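Local coordinates for protein Adp-heptose LPS heptosyltransferase II (Escherichia coli, PDB 1PSW) that transfers the second heptose from ADP-heptose onto the heptosyl-Kdo2-lipid A acceptor while the inner core of lipopolysaccharide is being built, at residues Val256-Thr267 with Val275-Leu286. Sequence-based numbering, arbitrary orientation.
Sequences VILIAACKAIVT and VAAALNRPLVAL
R281 reaches across to the loop leading from helix 252-260 to strand 264-268, where its NH1 donates to C262 O at 2.8 Å in a bond that lies in the carbonyl plane and close to the guanidinium plane. Bends at chi2 (-78°) and chi3 (74°) curl the chain past A260 O and back over its neighbour P282, whose CD sits over the centre of one guanidinium face. The same NH1 forms a salt bridge with E346 of helix 332-347, tying this loop to the C-terminal helix. Beyond it, strands 264-268 and 283-287 run parallel, joined by a ladder of four backbone bonds from I265 N to P282 O (2.9 Å) through to L286 N to T267 O (2.8 Å). On the face shared by I265, T267 and L283, L283 CD1 packs against I265 CG2 at 3.6 Å and presses tightly on T267 CG2 at 3.5 Å. A276 CB meets I265 CG1 at 4.0 Å from the connecting helix. L279 packs against V256, I259 and A260 of helix 252-260: CD1 touches I259 CG2 (3.6 Å), while CD2 touches both A260 CB and V256 CG1. The V256 and V275 side chains cross at about a right angle, CG2 of the first against CG1 of the second. Helix 271-278 is the crossover between the two parallel strands of this beta-alpha-beta unit in the Rossmann-like C-terminal domain of this GT-B enzyme, with strand 182-186 flanking 264-268 and strand 302-306 flanking 283-287.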
loop_
_atom_site.group_PDB
_atom_site.type_symbol
_atom_site.label_atom_id
_atom_site.label_comp_id
_atom_site.label_asym_id
_atom_site.label_seq_id
_atom_site.Cartn_x
_atom_site.Cartn_y
_atom_site.Cartn_z
ATOM N N VAL A 256 -6.249 5.396 -6.042
ATOM C CA VAL A 256 -7.081 4.320 -5.503
ATOM C C VAL A 256 -8.307 4.109 -6.387
ATOM O O VAL A 256 -8.649 2.986 -6.743
ATOM C CB VAL A 256 -7.569 4.651 -4.085
ATOM C CG1 VAL A 256 -8.680 3.698 -3.692
ATOM C CG2 VAL A 256 -6.398 4.541 -3.096
ATOM N N ILE A 257 -8.970 5.208 -6.731
ATOM C CA ILE A 257 -10.162 5.165 -7.569
ATOM C C ILE A 257 -9.862 4.574 -8.952
ATOM O O ILE A 257 -10.544 3.663 -9.398
ATOM C CB ILE A 257 -10.769 6.590 -7.731
ATOM C CG1 ILE A 257 -11.278 7.096 -6.372
ATOM C CG2 ILE A 257 -11.899 6.557 -8.756
ATOM C CD1 ILE A 257 -11.530 8.597 -6.314
ATOM N N LEU A 258 -8.819 5.078 -9.605
ATOM C CA LEU A 258 -8.456 4.588 -10.943
ATOM C C LEU A 258 -8.042 3.113 -10.961
ATOM O O LEU A 258 -8.362 2.381 -11.897
ATOM C CB LEU A 258 -7.347 5.456 -11.543
ATOM C CG LEU A 258 -7.797 6.882 -11.897
ATOM C CD1 LEU A 258 -6.607 7.735 -12.322
ATOM C CD2 LEU A 258 -8.842 6.835 -13.010
ATOM N N ILE A 259 -7.303 2.695 -9.942
ATOM C CA ILE A 259 -6.902 1.305 -9.840
ATOM C C ILE A 259 -8.171 0.445 -9.723
ATOM O O ILE A 259 -8.289 -0.604 -10.361
ATOM C CB ILE A 259 -5.969 1.095 -8.612
ATOM C CG1 ILE A 259 -4.587 1.674 -8.938
ATOM C CG2 ILE A 259 -5.859 -0.405 -8.260
ATOM C CD1 ILE A 259 -3.626 1.725 -7.763
ATOM N N ALA A 260 -9.132 0.909 -8.933
ATOM C CA ALA A 260 -10.385 0.184 -8.759
ATOM C C ALA A 260 -11.116 0.044 -10.100
ATOM O O ALA A 260 -11.814 -0.937 -10.327
ATOM C CB ALA A 260 -11.273 0.926 -7.753
ATOM N N ALA A 261 -10.949 1.025 -10.987
ATOM C CA ALA A 261 -11.615 1.005 -12.290
ATOM C C ALA A 261 -10.951 0.083 -13.317
ATOM O O ALA A 261 -11.505 -0.156 -14.384
ATOM C CB ALA A 261 -11.708 2.422 -12.843
ATOM N N CYS A 262 -9.763 -0.422 -12.999
ATOM C CA CYS A 262 -9.039 -1.319 -13.903
ATOM C C CYS A 262 -9.523 -2.752 -13.835
ATOM O O CYS A 262 -9.858 -3.235 -12.759
ATOM C CB CYS A 262 -7.549 -1.337 -13.575
ATOM S SG CYS A 262 -6.681 0.230 -13.898
ATOM N N LYS A 263 -9.503 -3.450 -14.970
ATOM C CA LYS A 263 -9.924 -4.851 -15.010
ATOM C C LYS A 263 -8.894 -5.749 -14.326
ATOM O O LYS A 263 -9.230 -6.825 -13.822
ATOM C CB LYS A 263 -10.111 -5.302 -16.457
ATOM C CG LYS A 263 -11.153 -4.508 -17.227
ATOM C CD LYS A 263 -12.552 -4.780 -16.716
ATOM C CE LYS A 263 -13.577 -3.973 -17.491
ATOM N NZ LYS A 263 -14.961 -4.363 -17.111
ATOM N N ALA A 264 -7.639 -5.306 -14.336
ATOM C CA ALA A 264 -6.543 -6.036 -13.711
ATOM C C ALA A 264 -5.356 -5.105 -13.551
ATOM O O ALA A 264 -5.288 -4.054 -14.191
ATOM C CB ALA A 264 -6.142 -7.247 -14.550
ATOM N N ILE A 265 -4.422 -5.511 -12.698
ATOM C CA ILE A 265 -3.227 -4.727 -12.411
ATOM C C ILE A 265 -1.992 -5.609 -12.522
ATOM O O ILE A 265 -2.034 -6.782 -12.168
ATOM C CB ILE A 265 -3.270 -4.162 -10.964
ATOM C CG1 ILE A 265 -4.515 -3.280 -10.781
ATOM C CG2 ILE A 265 -1.999 -3.390 -10.667
ATOM C CD1 ILE A 265 -4.548 -2.037 -11.654
ATOM N N VAL A 266 -0.904 -5.050 -13.044
ATOM C CA VAL A 266 0.366 -5.765 -13.145
ATOM C C VAL A 266 1.315 -4.855 -12.380
ATOM O O VAL A 266 1.372 -3.650 -12.650
ATOM C CB VAL A 266 0.853 -5.893 -14.601
ATOM C CG1 VAL A 266 2.177 -6.641 -14.648
ATOM C CG2 VAL A 266 -0.186 -6.618 -15.435
ATOM N N THR A 267 2.056 -5.412 -11.428
ATOM C CA THR A 267 2.949 -4.593 -10.622
ATOM C C THR A 267 4.131 -5.371 -10.052
ATOM O O THR A 267 4.130 -6.600 -10.022
ATOM C CB THR A 267 2.181 -4.001 -9.422
ATOM O OG1 THR A 267 3.068 -3.210 -8.621
ATOM C CG2 THR A 267 1.619 -5.119 -8.563
ATOM N N VAL A 275 -2.292 -1.608 -2.470
ATOM C CA VAL A 275 -3.501 -0.843 -2.721
ATOM C C VAL A 275 -4.434 -1.669 -3.615
ATOM O O VAL A 275 -5.615 -1.812 -3.308
ATOM C CB VAL A 275 -3.177 0.516 -3.393
ATOM C CG1 VAL A 275 -4.465 1.231 -3.783
ATOM C CG2 VAL A 275 -2.367 1.390 -2.428
ATOM N N ALA A 276 -3.902 -2.219 -4.707
ATOM C CA ALA A 276 -4.700 -3.036 -5.620
ATOM C C ALA A 276 -5.293 -4.245 -4.883
ATOM O O ALA A 276 -6.454 -4.607 -5.091
ATOM C CB ALA A 276 -3.832 -3.503 -6.796
ATOM N N ALA A 277 -4.492 -4.859 -4.015
ATOM C CA ALA A 277 -4.926 -6.017 -3.232
ATOM C C ALA A 277 -6.098 -5.658 -2.316
ATOM O O ALA A 277 -7.035 -6.435 -2.166
ATOM C CB ALA A 277 -3.753 -6.557 -2.399
ATOM N N ALA A 278 -6.030 -4.480 -1.700
ATOM C CA ALA A 278 -7.079 -4.013 -0.801
ATOM C C ALA A 278 -8.370 -3.764 -1.564
ATOM O O ALA A 278 -9.459 -3.899 -1.008
ATOM C CB ALA A 278 -6.628 -2.734 -0.106
ATOM N N LEU A 279 -8.241 -3.397 -2.834
ATOM C CA LEU A 279 -9.398 -3.133 -3.686
ATOM C C LEU A 279 -9.965 -4.423 -4.271
ATOM O O LEU A 279 -11.000 -4.407 -4.935
ATOM C CB LEU A 279 -9.001 -2.183 -4.820
ATOM C CG LEU A 279 -8.770 -0.736 -4.375
ATOM C CD1 LEU A 279 -7.999 0.049 -5.445
ATOM C CD2 LEU A 279 -10.133 -0.081 -4.106
ATOM N N ASN A 280 -9.273 -5.535 -4.035
ATOM C CA ASN A 280 -9.710 -6.840 -4.531
ATOM C C ASN A 280 -9.758 -6.892 -6.066
ATOM O O ASN A 280 -10.658 -7.493 -6.657
ATOM C CB ASN A 280 -11.094 -7.167 -3.956
ATOM C CG ASN A 280 -11.434 -8.645 -4.044
ATOM O OD1 ASN A 280 -10.597 -9.497 -3.751
ATOM N ND2 ASN A 280 -12.662 -8.956 -4.435
ATOM N N ARG A 281 -8.794 -6.243 -6.706
ATOM C CA ARG A 281 -8.720 -6.231 -8.158
ATOM C C ARG A 281 -7.808 -7.378 -8.594
ATOM O O ARG A 281 -6.844 -7.700 -7.902
ATOM C CB ARG A 281 -8.122 -4.900 -8.653
ATOM C CG ARG A 281 -8.989 -3.650 -8.456
ATOM C CD ARG A 281 -10.095 -3.564 -9.503
ATOM N NE ARG A 281 -11.150 -4.512 -9.236
ATOM C CZ ARG A 281 -11.773 -5.232 -10.157
ATOM N NH1 ARG A 281 -11.455 -5.125 -11.441
ATOM N NH2 ARG A 281 -12.716 -6.080 -9.771
ATOM N N PRO A 282 -8.112 -8.031 -9.727
ATOM C CA PRO A 282 -7.230 -9.122 -10.156
ATOM C C PRO A 282 -5.860 -8.484 -10.329
ATOM O O PRO A 282 -5.749 -7.383 -10.867
ATOM C CB PRO A 282 -7.832 -9.554 -11.482
ATOM C CG PRO A 282 -9.300 -9.301 -11.271
ATOM C CD PRO A 282 -9.306 -7.947 -10.586
ATOM N N LEU A 283 -4.824 -9.168 -9.872
ATOM C CA LEU A 283 -3.490 -8.608 -9.960
ATOM C C LEU A 283 -2.406 -9.656 -10.121
ATOM O O LEU A 283 -2.504 -10.764 -9.604
ATOM C CB LEU A 283 -3.229 -7.749 -8.714
ATOM C CG LEU A 283 -1.809 -7.343 -8.326
ATOM C CD1 LEU A 283 -1.732 -5.857 -7.993
ATOM C CD2 LEU A 283 -1.387 -8.183 -7.135
ATOM N N VAL A 284 -1.378 -9.296 -10.873
ATOM C CA VAL A 284 -0.243 -10.180 -11.096
ATOM C C VAL A 284 0.946 -9.418 -10.519
ATOM O O VAL A 284 1.271 -8.325 -10.987
ATOM C CB VAL A 284 -0.008 -10.443 -12.603
ATOM C CG1 VAL A 284 1.224 -11.323 -12.791
ATOM C CG2 VAL A 284 -1.223 -11.117 -13.211
ATOM N N ALA A 285 1.577 -9.993 -9.500
ATOM C CA ALA A 285 2.715 -9.383 -8.829
ATOM C C ALA A 285 4.015 -10.084 -9.219
ATOM O O ALA A 285 4.179 -11.284 -9.012
ATOM C CB ALA A 285 2.507 -9.438 -7.322
ATOM N N LEU A 286 4.936 -9.313 -9.791
ATOM C CA LEU A 286 6.215 -9.831 -10.259
ATOM C C LEU A 286 7.355 -9.657 -9.265
ATOM O O LEU A 286 7.713 -8.532 -8.896
ATOM C CB LEU A 286 6.570 -9.155 -11.581
ATOM C CG LEU A 286 5.403 -9.118 -12.575
ATOM C CD1 LEU A 286 5.866 -8.457 -13.868
ATOM C CD2 LEU A 286 4.891 -10.539 -12.858
#